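Long-range contacts in acetolactate synthase isozyme 1 large subunit (Escherichia coli, PDB 6LPI), which is the large subunit of a thiamine diphosphate-dependent enzyme and holds thiamine diphosphate, a magnesium ion and flavin-adenine dinucleotide: residues T389-H394 and G417-G422; S442-L447 and L468-A473; T243-G248 and W410-G415. One frame throughout, in Å; residues are numbered along the deposited sequence.

Interactions 1 and 2 both hold one thiamine diphosphate, and their centres lie about 9 Å apart. Interaction 1 meets both the pyrimidine end and the terminal phosphate. Interaction 2 holds the diphosphate and its magnesium ion. The two are joined directly by a probable hydrogen bond of 3.1 Å between D390 OD2 and S442 OG. Interaction 3 lies at the flavin-adenine dinucleotide, its centre about 11 Å from that of interaction 1 and about 20 Å from that of interaction 2. T389 OG1 and T412 OG1, 2.9 Å apart in a probable hydrogen bond, tie interactions 1 and 3. G417 of interaction 1 touches both cofactors.

Interaction 1: residues T389-H394 and G417-G422; sequences TDVGQH and GTMGFG. With TPP (thiamine diphosphate), chain J.
The backbones come closest where the CA atoms of D390 and G422 are 4.3 Å apart, next to a type II turn from T418 to F421. D390 reaches into this turn with its carboxylate. Its OD1 accepts from G422 N at 2.8 Å, with an N-H...O angle of 158°, and the donor stands above the carboxylate plane. A second bond to OD1, from G420 N, is weak. V391 CG1 is anti to the backbone N (chi1 170°), which leaves CG2 to rest against the backbone of G417 and T418. V391 CB meets M419 CG at 4.2 Å. F421 turns the edge of its ring to T389 O. These two segments line the thiamine diphosphate site of the C-terminal TPP-binding domain. M419 packs against both rings of the cofactor, with CG 3.3 Å from N3' and SD 3.4 Å from C4, consistent with the bent V conformation seen in this family. G417 O accepts from N4' of the cofactor at 3.1 Å. At the other end, G392 stands at the N-cap position of helix 393-401. Q393 N donates to cofactor O2B at 2.8 Å. H394 N and ND1 both donate to its O1B, and the helix start probably steadies the phosphate charge.

Interaction 2: residues S442-L447 and L468-A473; sequences SGDGSL and LMNNEA. With MG (magnesium ion), chain K; TPP (thiamine diphosphate), chain J.
D444 and N471 meet at the magnesium ion, each through its OD1. The metal bonds are 2.2 Å from D444 OD1 and 2.1 Å from N471 OD1. Thiamine diphosphate adds O2A and O3B, one oxygen from each phosphate, so the ion bridges protein and cofactor. The two side chains cross at about a right angle, with carboxylate and amide planes 75° apart. In D444, CG sits between the backbone N and the carbonyl carbon (chi1 54°), and this places OD1 at the metal and OD2 at A473 N. The metal gathers oxygens that would otherwise probably repel one another. The pair belongs to the thiamine diphosphate motif of this family, which begins with GDG at G443 to G445 and ends with NN at N470 and N471.

Hydrogen bonds fix the frame. D444 OD2 uses its syn lone pair to accept from A473 N at 2.9 Å. N470 OD1 accepts from E472 N at 2.9 Å, an Asx turn that shapes the loop. M469 N donates to S442 O at 2.9 Å between the parallel strands. S446 gives O1A of the cofactor two bonds, from N at 2.6 Å and from OG at 2.9 Å.

Apolar contact is modest: L447 CD2 and L468 CD2 are 4.4 Å apart. L468 CD1 lies against the backbone of G443 and D444.

Strands 438-443 and 464-470 are neighbours inside a parallel sheet, flanked by strands 386-389 and 534-539. F500 of helix 500-506 touches D444, L468 and N470, while M469 packs on helices 393-401 and 370-378.

Interaction 3: residues T243-G248 and W410-G415; sequences TLMALG and WLTSGG. With FAD (flavin-adenine dinucleotide), chain I.
The indole of W410 reaches the backbone of L244. W410 NE1 donates to L244 O at 2.8 Å, with the oxygen close to the ring plane and the N-H...O angle bent to 137°. The L247 and W410 side chains run side by side, pointing the same way. L247 CD1 sits over one face of the indole in a CH-pi contact, 3.9 Å from the centroid of the five-membered ring of W410. T412 CB lies over the opposite face. L244 crosses the indole at about a right angle and splits its two methyls: CD1 meets W410 CZ2 at 3.8 Å, and CD2 meets T412 CG2 at 3.8 Å. M245 is bent at chi2 and chi3, and its SD comes to 4.1 Å from G414 CA. The contact joins the central domain, of the Rossmann clan, to strand 410-411 of the C-terminal TPP-binding domain, with flavin-adenine dinucleotide at the junction. L244 CB lies 3.6 Å from N1 of the flavin. G414 O accepts from O2' of the cofactor at 2.8 Å, and T243 OG1 donates to O2P at 3.1 Å. Further out, A399 of helix 393-401 touches L244, L247 and W410, and the D101 carboxylate holds the backbone N atoms of G414 and G415.

Interaction 1: residues T389-H394 and G417-G422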
loop_
_atom_site.group_PDB
_atom_site.type_symbol
_atom_site.label_atom_id
_atom_site.label_comp_id
_atom_site.label_asym_id
_atom_site.label_seq_id
_atom_site.Cartn_x
_atom_site.Cartn_y
_atom_site.Cartn_z
ATOM N N THR B 389 2.524 -12.828 -0.914
ATOM C CA THR B 389 3.181 -13.335 0.299
ATOM C C THR B 389 2.409 -12.885 1.523
ATOM O O THR B 389 1.670 -11.899 1.493
ATOM C CB THR B 389 4.639 -12.889 0.530
ATOM O OG1 THR B 389 4.654 -11.633 1.219
ATOM C CG2 THR B 389 5.429 -12.780 -0.742
ATOM N N ASP B 390 2.579 -13.626 2.600
ATOM C CA ASP B 390 2.223 -13.126 3.919
ATOM C C ASP B 390 3.433 -12.363 4.492
ATOM O O ASP B 390 4.281 -11.858 3.745
ATOM C CB ASP B 390 1.697 -14.283 4.778
ATOM C CG ASP B 390 0.149 -14.391 4.764
ATOM O OD1 ASP B 390 -0.482 -13.328 4.980
ATOM O OD2 ASP B 390 -0.441 -15.500 4.578
ATOM N N VAL B 391 3.512 -12.223 5.816
ATOM C CA VAL B 391 4.505 -11.375 6.466
ATOM C C VAL B 391 5.365 -12.195 7.429
ATOM O O VAL B 391 4.836 -12.947 8.250
ATOM C CB VAL B 391 3.827 -10.211 7.203
ATOM C CG1 VAL B 391 4.833 -9.489 8.072
ATOM C CG2 VAL B 391 3.215 -9.256 6.189
ATOM N N GLY B 392 6.674 -12.033 7.352
ATOM C CA GLY B 392 7.610 -12.730 8.244
ATOM C C GLY B 392 8.901 -13.097 7.511
ATOM O O GLY B 392 9.274 -12.458 6.523
ATOM N N GLN B 393 9.567 -14.148 7.999
ATOM C CA GLN B 393 10.824 -14.541 7.373
ATOM C C GLN B 393 10.612 -15.067 5.959
ATOM O O GLN B 393 11.383 -14.740 5.050
ATOM C CB GLN B 393 11.527 -15.626 8.184
ATOM C CG GLN B 393 11.820 -15.369 9.631
ATOM C CD GLN B 393 12.667 -16.484 10.218
ATOM O OE1 GLN B 393 12.291 -17.661 10.182
ATOM N NE2 GLN B 393 13.862 -16.127 10.686
ATOM N N HIS B 394 9.549 -15.862 5.751
ATOM C CA HIS B 394 9.271 -16.421 4.428
ATOM C C HIS B 394 9.096 -15.323 3.383
ATOM O O HIS B 394 9.514 -15.485 2.229
ATOM C CB HIS B 394 8.024 -17.303 4.487
ATOM C CG HIS B 394 6.758 -16.552 4.771
ATOM N ND1 HIS B 394 6.312 -16.293 6.051
ATOM C CD2 HIS B 394 5.859 -15.971 3.937
ATOM C CE1 HIS B 394 5.192 -15.589 5.990
ATOM N NE2 HIS B 394 4.896 -15.381 4.719
ATOM N N GLY B 417 2.295 -4.172 6.919
ATOM C CA GLY B 417 2.938 -5.446 7.156
ATOM C C GLY B 417 1.979 -6.369 7.864
ATOM O O GLY B 417 2.281 -6.848 8.955
ATOM N N THR B 418 0.833 -6.640 7.256
ATOM C CA THR B 418 -0.251 -7.375 7.900
ATOM C C THR B 418 -0.034 -8.874 7.717
ATOM O O THR B 418 0.002 -9.362 6.581
ATOM C CB THR B 418 -1.594 -6.990 7.267
ATOM O OG1 THR B 418 -1.663 -5.575 7.059
ATOM C CG2 THR B 418 -2.761 -7.464 8.088
ATOM N N MET B 419 0.088 -9.612 8.818
ATOM C CA MET B 419 -0.057 -11.053 8.688
ATOM C C MET B 419 -1.462 -11.359 8.223
ATOM O O MET B 419 -2.425 -10.677 8.605
ATOM C CB MET B 419 0.247 -11.795 9.991
ATOM C CG MET B 419 1.685 -11.565 10.493
ATOM S SD MET B 419 2.017 -12.347 12.086
ATOM C CE MET B 419 1.273 -13.955 11.717
ATOM N N GLY B 420 -1.566 -12.339 7.326
ATOM C CA GLY B 420 -2.849 -12.731 6.789
ATOM C C GLY B 420 -3.191 -12.099 5.463
ATOM O O GLY B 420 -4.237 -12.423 4.894
ATOM N N PHE B 421 -2.339 -11.211 4.955
ATOM C CA PHE B 421 -2.598 -10.550 3.678
ATOM C C PHE B 421 -2.573 -11.541 2.503
ATOM O O PHE B 421 -3.433 -11.489 1.602
ATOM C CB PHE B 421 -1.567 -9.436 3.494
ATOM C CG PHE B 421 -1.441 -8.938 2.084
ATOM C CD1 PHE B 421 -2.193 -7.853 1.649
ATOM C CD2 PHE B 421 -0.584 -9.549 1.190
ATOM C CE1 PHE B 421 -2.082 -7.392 0.352
ATOM C CE2 PHE B 421 -0.461 -9.086 -0.100
ATOM C CZ PHE B 421 -1.203 -8.006 -0.523
ATOM N N GLY B 422 -1.615 -12.465 2.515
ATOM C CA GLY B 422 -1.306 -13.332 1.394
ATOM C C GLY B 422 -2.436 -14.140 0.788
ATOM O O GLY B 422 -2.694 -14.040 -0.411
HETATM N "N1'" TPP J . 0.337 -9.628 14.448
HETATM C "C2'" TPP J . -0.082 -9.276 13.177
HETATM C CM2 TPP J . -1.532 -9.314 12.796
HETATM N "N3'" TPP J . 0.822 -8.873 12.226
HETATM C "C4'" TPP J . 2.153 -8.786 12.524
HETATM N "N4'" TPP J . 2.969 -8.373 11.554
HETATM C "C5'" TPP J . 2.591 -9.138 13.803
HETATM C "C6'" TPP J . 1.670 -9.561 14.757
HETATM C "C7'" TPP J . 4.064 -9.097 14.158
HETATM N N3 TPP J . 4.740 -10.093 13.371
HETATM C C2 TPP J . 5.374 -9.804 12.186
HETATM S S1 TPP J . 6.041 -11.065 11.472
HETATM C C5 TPP J . 5.550 -12.045 12.658
HETATM C C4 TPP J . 4.834 -11.416 13.645
HETATM C CM4 TPP J . 4.293 -12.146 14.827
HETATM C C6 TPP J . 5.898 -13.512 12.567
HETATM C C7 TPP J . 5.484 -14.117 11.227
HETATM O O7 TPP J . 5.051 -15.440 11.461
HETATM P PA TPP J . 5.007 -16.537 10.278
HETATM O O1A TPP J . 3.691 -16.508 9.550
HETATM O O2A TPP J . 5.264 -17.870 10.957
HETATM O O3A TPP J . 6.146 -16.151 9.209
HETATM P PB TPP J . 7.692 -16.666 9.310
HETATM O O1B TPP J . 8.266 -16.792 7.898
HETATM O O2B TPP J . 8.562 -15.732 10.116
HETATM O O3B TPP J . 7.731 -17.984 10.055
#

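Interaction 2: residues S442-L447 and L468-A473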
loop_
_atom_site.group_PDB
_atom_site.type_symbol
_atom_site.label_atom_id
_atom_site.label_comp_id
_atom_site.label_asym_id
_atom_site.label_seq_id
_atom_site.Cartn_x
_atom_site.Cartn_y
_atom_site.Cartn_z
ATOM N N SER B 442 3.674 -18.334 2.089
ATOM C CA SER B 442 3.099 -18.066 3.395
ATOM C C SER B 442 3.895 -18.773 4.483
ATOM O O SER B 442 4.767 -19.608 4.221
ATOM C CB SER B 442 1.626 -18.515 3.431
ATOM O OG SER B 442 0.997 -18.265 4.680
ATOM N N GLY B 443 3.565 -18.419 5.724
ATOM C CA GLY B 443 4.136 -19.064 6.884
ATOM C C GLY B 443 3.037 -19.579 7.798
ATOM O O GLY B 443 1.883 -19.161 7.715
ATOM N N ASP B 444 3.442 -20.465 8.714
ATOM C CA ASP B 444 2.486 -21.141 9.588
ATOM C C ASP B 444 1.666 -20.153 10.406
ATOM O O ASP B 444 0.477 -20.388 10.661
ATOM C CB ASP B 444 3.202 -22.133 10.504
ATOM C CG ASP B 444 4.331 -21.503 11.291
ATOM O OD1 ASP B 444 4.868 -20.467 10.869
ATOM O OD2 ASP B 444 4.648 -22.020 12.377
ATOM N N GLY B 445 2.288 -19.067 10.871
ATOM C CA GLY B 445 1.551 -18.122 11.685
ATOM C C GLY B 445 0.611 -17.252 10.868
ATOM O O GLY B 445 -0.580 -17.145 11.180
ATOM N N SER B 446 1.114 -16.648 9.789
ATOM C CA SER B 446 0.253 -15.765 9.000
ATOM C C SER B 446 -0.923 -16.502 8.365
ATOM O O SER B 446 -2.034 -15.966 8.330
ATOM C CB SER B 446 1.033 -15.024 7.923
ATOM O OG SER B 446 2.149 -14.360 8.433
ATOM N N LEU B 447 -0.705 -17.711 7.837
ATOM C CA LEU B 447 -1.785 -18.391 7.131
ATOM C C LEU B 447 -3.015 -18.621 8.012
ATOM O O LEU B 447 -4.151 -18.615 7.511
ATOM C CB LEU B 447 -1.278 -19.715 6.573
ATOM C CG LEU B 447 -2.301 -20.527 5.776
ATOM C CD1 LEU B 447 -2.604 -19.928 4.384
ATOM C CD2 LEU B 447 -1.845 -21.957 5.682
ATOM N N LEU B 468 3.586 -23.078 1.696
ATOM C CA LEU B 468 3.666 -22.871 3.132
ATOM C C LEU B 468 5.044 -23.304 3.627
ATOM O O LEU B 468 5.395 -24.486 3.561
ATOM C CB LEU B 468 2.543 -23.635 3.829
ATOM C CG LEU B 468 2.633 -23.856 5.340
ATOM C CD1 LEU B 468 2.538 -22.530 6.061
ATOM C CD2 LEU B 468 1.499 -24.747 5.788
ATOM N N MET B 469 5.843 -22.343 4.093
ATOM C CA MET B 469 7.078 -22.645 4.816
ATOM C C MET B 469 6.706 -22.660 6.290
ATOM O O MET B 469 6.446 -21.610 6.882
ATOM C CB MET B 469 8.166 -21.609 4.540
ATOM C CG MET B 469 8.300 -21.218 3.094
ATOM S SD MET B 469 9.925 -20.539 2.731
ATOM C CE MET B 469 9.573 -19.625 1.219
ATOM N N ASN B 470 6.678 -23.836 6.879
ATOM C CA ASN B 470 6.169 -24.017 8.230
ATOM C C ASN B 470 7.400 -24.242 9.098
ATOM O O ASN B 470 7.987 -25.324 9.087
ATOM C CB ASN B 470 5.199 -25.193 8.268
ATOM C CG ASN B 470 4.915 -25.686 9.664
ATOM O OD1 ASN B 470 5.226 -25.010 10.651
ATOM N ND2 ASN B 470 4.350 -26.887 9.761
ATOM N N ASN B 471 7.809 -23.194 9.813
ATOM C CA ASN B 471 8.921 -23.216 10.761
ATOM C C ASN B 471 8.501 -23.579 12.179
ATOM O O ASN B 471 9.356 -23.580 13.075
ATOM C CB ASN B 471 9.632 -21.854 10.777
ATOM C CG ASN B 471 8.707 -20.715 11.125
ATOM O OD1 ASN B 471 7.523 -20.909 11.369
ATOM N ND2 ASN B 471 9.241 -19.511 11.120
ATOM N N GLU B 472 7.225 -23.904 12.391
ATOM C CA GLU B 472 6.614 -24.050 13.716
ATOM C C GLU B 472 7.124 -22.972 14.671
ATOM O O GLU B 472 7.689 -23.238 15.730
ATOM C CB GLU B 472 6.792 -25.474 14.240
ATOM C CG GLU B 472 6.488 -26.483 13.100
ATOM C CD GLU B 472 6.128 -27.894 13.551
ATOM O OE1 GLU B 472 5.186 -28.487 12.960
ATOM O OE2 GLU B 472 6.714 -28.369 14.551
ATOM N N ALA B 473 6.899 -21.727 14.246
ATOM C CA ALA B 473 7.380 -20.515 14.898
ATOM C C ALA B 473 6.735 -19.295 14.238
ATOM O O ALA B 473 6.370 -19.321 13.054
ATOM C CB ALA B 473 8.910 -20.403 14.835
HETATM MG MG MG K . 6.673 -19.676 9.869
HETATM N "N1'" TPP J . 0.337 -9.628 14.448
HETATM C "C2'" TPP J . -0.082 -9.276 13.177
HETATM C CM2 TPP J . -1.532 -9.314 12.796
HETATM N "N3'" TPP J . 0.822 -8.873 12.226
HETATM C "C4'" TPP J . 2.153 -8.786 12.524
HETATM N "N4'" TPP J . 2.969 -8.373 11.554
HETATM C "C5'" TPP J . 2.591 -9.138 13.803
HETATM C "C6'" TPP J . 1.670 -9.561 14.757
HETATM C "C7'" TPP J . 4.064 -9.097 14.158
HETATM N N3 TPP J . 4.740 -10.093 13.371
HETATM C C2 TPP J . 5.374 -9.804 12.186
HETATM S S1 TPP J . 6.041 -11.065 11.472
HETATM C C5 TPP J . 5.550 -12.045 12.658
HETATM C C4 TPP J . 4.834 -11.416 13.645
HETATM C CM4 TPP J . 4.293 -12.146 14.827
HETATM C C6 TPP J . 5.898 -13.512 12.567
HETATM C C7 TPP J . 5.484 -14.117 11.227
HETATM O O7 TPP J . 5.051 -15.440 11.461
HETATM P PA TPP J . 5.007 -16.537 10.278
HETATM O O1A TPP J . 3.691 -16.508 9.550
HETATM O O2A TPP J . 5.264 -17.870 10.957
HETATM O O3A TPP J . 6.146 -16.151 9.209
HETATM P PB TPP J . 7.692 -16.666 9.310
HETATM O O1B TPP J . 8.266 -16.792 7.898
HETATM O O2B TPP J . 8.562 -15.732 10.116
HETATM O O3B TPP J . 7.731 -17.984 10.055
#

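Interaction 3: residues T243-G248 and W410-G415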
loop_
_atom_site.group_PDB
_atom_site.type_symbol
_atom_site.label_atom_id
_atom_site.label_comp_id
_atom_site.label_asym_id
_atom_site.label_seq_id
_atom_site.Cartn_x
_atom_site.Cartn_y
_atom_site.Cartn_z
ATOM N N THR B 243 12.665 -0.625 -3.603
ATOM C CA THR B 243 12.091 -0.976 -2.313
ATOM C C THR B 243 11.357 -2.302 -2.423
ATOM O O THR B 243 11.184 -2.844 -3.513
ATOM C CB THR B 243 11.117 0.094 -1.852
ATOM O OG1 THR B 243 10.047 0.156 -2.801
ATOM C CG2 THR B 243 11.799 1.439 -1.771
ATOM N N LEU B 244 10.881 -2.810 -1.283
ATOM C CA LEU B 244 10.034 -4.002 -1.311
ATOM C C LEU B 244 8.823 -3.839 -2.227
ATOM O O LEU B 244 8.342 -4.821 -2.798
ATOM C CB LEU B 244 9.572 -4.360 0.100
ATOM C CG LEU B 244 8.717 -5.627 0.190
ATOM C CD1 LEU B 244 9.552 -6.822 -0.168
ATOM C CD2 LEU B 244 8.144 -5.764 1.581
ATOM N N MET B 245 8.301 -2.620 -2.355
ATOM C CA MET B 245 7.116 -2.339 -3.157
ATOM C C MET B 245 7.416 -2.174 -4.630
ATOM O O MET B 245 6.478 -1.981 -5.403
ATOM C CB MET B 245 6.426 -1.055 -2.658
ATOM C CG MET B 245 6.051 -1.073 -1.185
ATOM S SD MET B 245 5.100 -2.548 -0.797
ATOM C CE MET B 245 3.500 -1.942 -1.385
ATOM N N ALA B 246 8.683 -2.184 -5.033
ATOM C CA ALA B 246 9.066 -1.933 -6.419
ATOM C C ALA B 246 9.712 -3.135 -7.108
ATOM O O ALA B 246 10.151 -3.016 -8.267
ATOM C CB ALA B 246 10.006 -0.718 -6.489
ATOM N N LEU B 247 9.797 -4.281 -6.431
ATOM C CA LEU B 247 10.348 -5.470 -7.057
ATOM C C LEU B 247 9.630 -5.763 -8.369
ATOM O O LEU B 247 8.400 -5.657 -8.463
ATOM C CB LEU B 247 10.208 -6.658 -6.118
ATOM C CG LEU B 247 10.836 -6.470 -4.731
ATOM C CD1 LEU B 247 10.892 -7.833 -4.019
ATOM C CD2 LEU B 247 12.229 -5.739 -4.737
ATOM N N GLY B 248 10.410 -6.142 -9.387
ATOM C CA GLY B 248 9.887 -6.351 -10.716
ATOM C C GLY B 248 9.937 -5.144 -11.629
ATOM O O GLY B 248 9.811 -5.312 -12.852
ATOM N N TRP B 410 4.118 -8.762 -8.190
ATOM C CA TRP B 410 4.528 -8.940 -6.806
ATOM C C TRP B 410 3.532 -8.210 -5.909
ATOM O O TRP B 410 3.371 -6.989 -6.020
ATOM C CB TRP B 410 5.943 -8.391 -6.643
ATOM C CG TRP B 410 6.500 -8.276 -5.293
ATOM C CD1 TRP B 410 6.871 -7.125 -4.656
ATOM C CD2 TRP B 410 6.831 -9.350 -4.409
ATOM N NE1 TRP B 410 7.400 -7.419 -3.419
ATOM C CE2 TRP B 410 7.378 -8.776 -3.240
ATOM C CE3 TRP B 410 6.686 -10.738 -4.476
ATOM C CZ2 TRP B 410 7.793 -9.541 -2.159
ATOM C CZ3 TRP B 410 7.102 -11.495 -3.399
ATOM C CH2 TRP B 410 7.653 -10.893 -2.254
ATOM N N LEU B 411 2.814 -8.975 -5.086
ATOM C CA LEU B 411 1.792 -8.483 -4.167
ATOM C C LEU B 411 2.233 -8.800 -2.746
ATOM O O LEU B 411 2.147 -9.952 -2.305
ATOM C CB LEU B 411 0.429 -9.134 -4.424
ATOM C CG LEU B 411 -0.618 -8.566 -5.392
ATOM C CD1 LEU B 411 -0.058 -8.328 -6.766
ATOM C CD2 LEU B 411 -1.836 -9.473 -5.472
ATOM N N THR B 412 2.629 -7.787 -1.999
ATOM C CA THR B 412 2.980 -7.974 -0.601
ATOM C C THR B 412 2.466 -6.794 0.210
ATOM O O THR B 412 2.225 -5.710 -0.319
ATOM C CB THR B 412 4.493 -8.125 -0.412
ATOM O OG1 THR B 412 4.763 -8.713 0.869
ATOM C CG2 THR B 412 5.175 -6.794 -0.504
ATOM N N SER B 413 2.235 -7.036 1.493
ATOM C CA SER B 413 1.814 -5.997 2.422
ATOM C C SER B 413 3.070 -5.417 3.077
ATOM O O SER B 413 3.716 -6.090 3.881
ATOM C CB SER B 413 0.846 -6.585 3.441
ATOM O OG SER B 413 0.607 -5.706 4.516
ATOM N N GLY B 414 3.437 -4.184 2.701
ATOM C CA GLY B 414 4.667 -3.543 3.163
ATOM C C GLY B 414 4.580 -2.469 4.240
ATOM O O GLY B 414 5.396 -2.429 5.172
ATOM N N GLY B 415 3.667 -1.522 4.044
ATOM C CA GLY B 415 3.456 -0.431 4.959
ATOM C C GLY B 415 2.957 -0.910 6.296
ATOM O O GLY B 415 3.589 -0.709 7.329
HETATM P PA FAD I . 5.246 3.090 -0.998
HETATM O O1A FAD I . 5.053 1.838 -1.762
HETATM O O2A FAD I . 4.238 3.403 0.076
HETATM O O5B FAD I . 5.274 4.160 -2.160
HETATM C C5B FAD I . 4.273 5.193 -2.261
HETATM C C4B FAD I . 4.982 6.470 -2.621
HETATM O O4B FAD I . 4.951 6.676 -4.059
HETATM C C3B FAD I . 4.370 7.728 -2.013
HETATM O O3B FAD I . 5.426 8.627 -1.673
HETATM C C2B FAD I . 3.452 8.206 -3.144
HETATM O O2B FAD I . 3.098 9.580 -3.078
HETATM C C1B FAD I . 4.365 7.935 -4.330
HETATM N N9A FAD I . 3.705 7.875 -5.624
HETATM C C8A FAD I . 2.637 7.099 -5.986
HETATM N N7A FAD I . 2.271 7.245 -7.240
HETATM C C5A FAD I . 3.163 8.183 -7.735
HETATM C C6A FAD I . 3.309 8.782 -9.003
HETATM N N6A FAD I . 2.526 8.510 -10.050
HETATM N N1A FAD I . 4.294 9.694 -9.157
HETATM C C2A FAD I . 5.078 9.978 -8.113
HETATM N N3A FAD I . 5.041 9.475 -6.879
HETATM C C4A FAD I . 4.051 8.582 -6.750
HETATM N N1 FAD I . 11.220 -2.172 2.497
HETATM C C2 FAD I . 12.462 -1.962 1.979
HETATM O O2 FAD I . 12.658 -1.096 1.135
HETATM N N3 FAD I . 13.527 -2.741 2.392
HETATM C C4 FAD I . 13.472 -3.761 3.319
HETATM O O4 FAD I . 14.489 -4.389 3.604
HETATM C C4X FAD I . 12.144 -3.972 3.876
HETATM N N5 FAD I . 11.987 -4.926 4.770
HETATM C C5X FAD I . 10.711 -5.131 5.282
HETATM C C6 FAD I . 10.516 -6.144 6.224
HETATM C C7 FAD I . 9.250 -6.393 6.753
HETATM C C7M FAD I . 9.072 -7.480 7.779
HETATM C C8 FAD I . 8.157 -5.613 6.340
HETATM C C8M FAD I . 6.778 -5.847 6.909
HETATM C C9 FAD I . 8.351 -4.602 5.401
HETATM C C9A FAD I . 9.614 -4.350 4.880
HETATM N N10 FAD I . 9.836 -3.334 3.925
HETATM C C10 FAD I . 11.083 -3.120 3.402
HETATM C "C1'" FAD I . 8.737 -2.492 3.455
HETATM C "C2'" FAD I . 8.683 -1.147 4.165
HETATM O "O2'" FAD I . 7.989 -1.274 5.406
HETATM C "C3'" FAD I . 7.933 -0.143 3.290
HETATM O "O3'" FAD I . 6.637 -0.649 2.988
HETATM C "C4'" FAD I . 8.634 0.198 1.980
HETATM O "O4'" FAD I . 10.037 0.245 2.211
HETATM C "C5'" FAD I . 8.169 1.516 1.409
HETATM O "O5'" FAD I . 8.501 1.567 0.011
HETATM P P FAD I . 8.080 2.784 -0.860
HETATM O O1P FAD I . 8.998 3.962 -0.533
HETATM O O2P FAD I . 7.983 2.385 -2.152
HETATM O O3P FAD I . 6.667 3.094 -0.293
#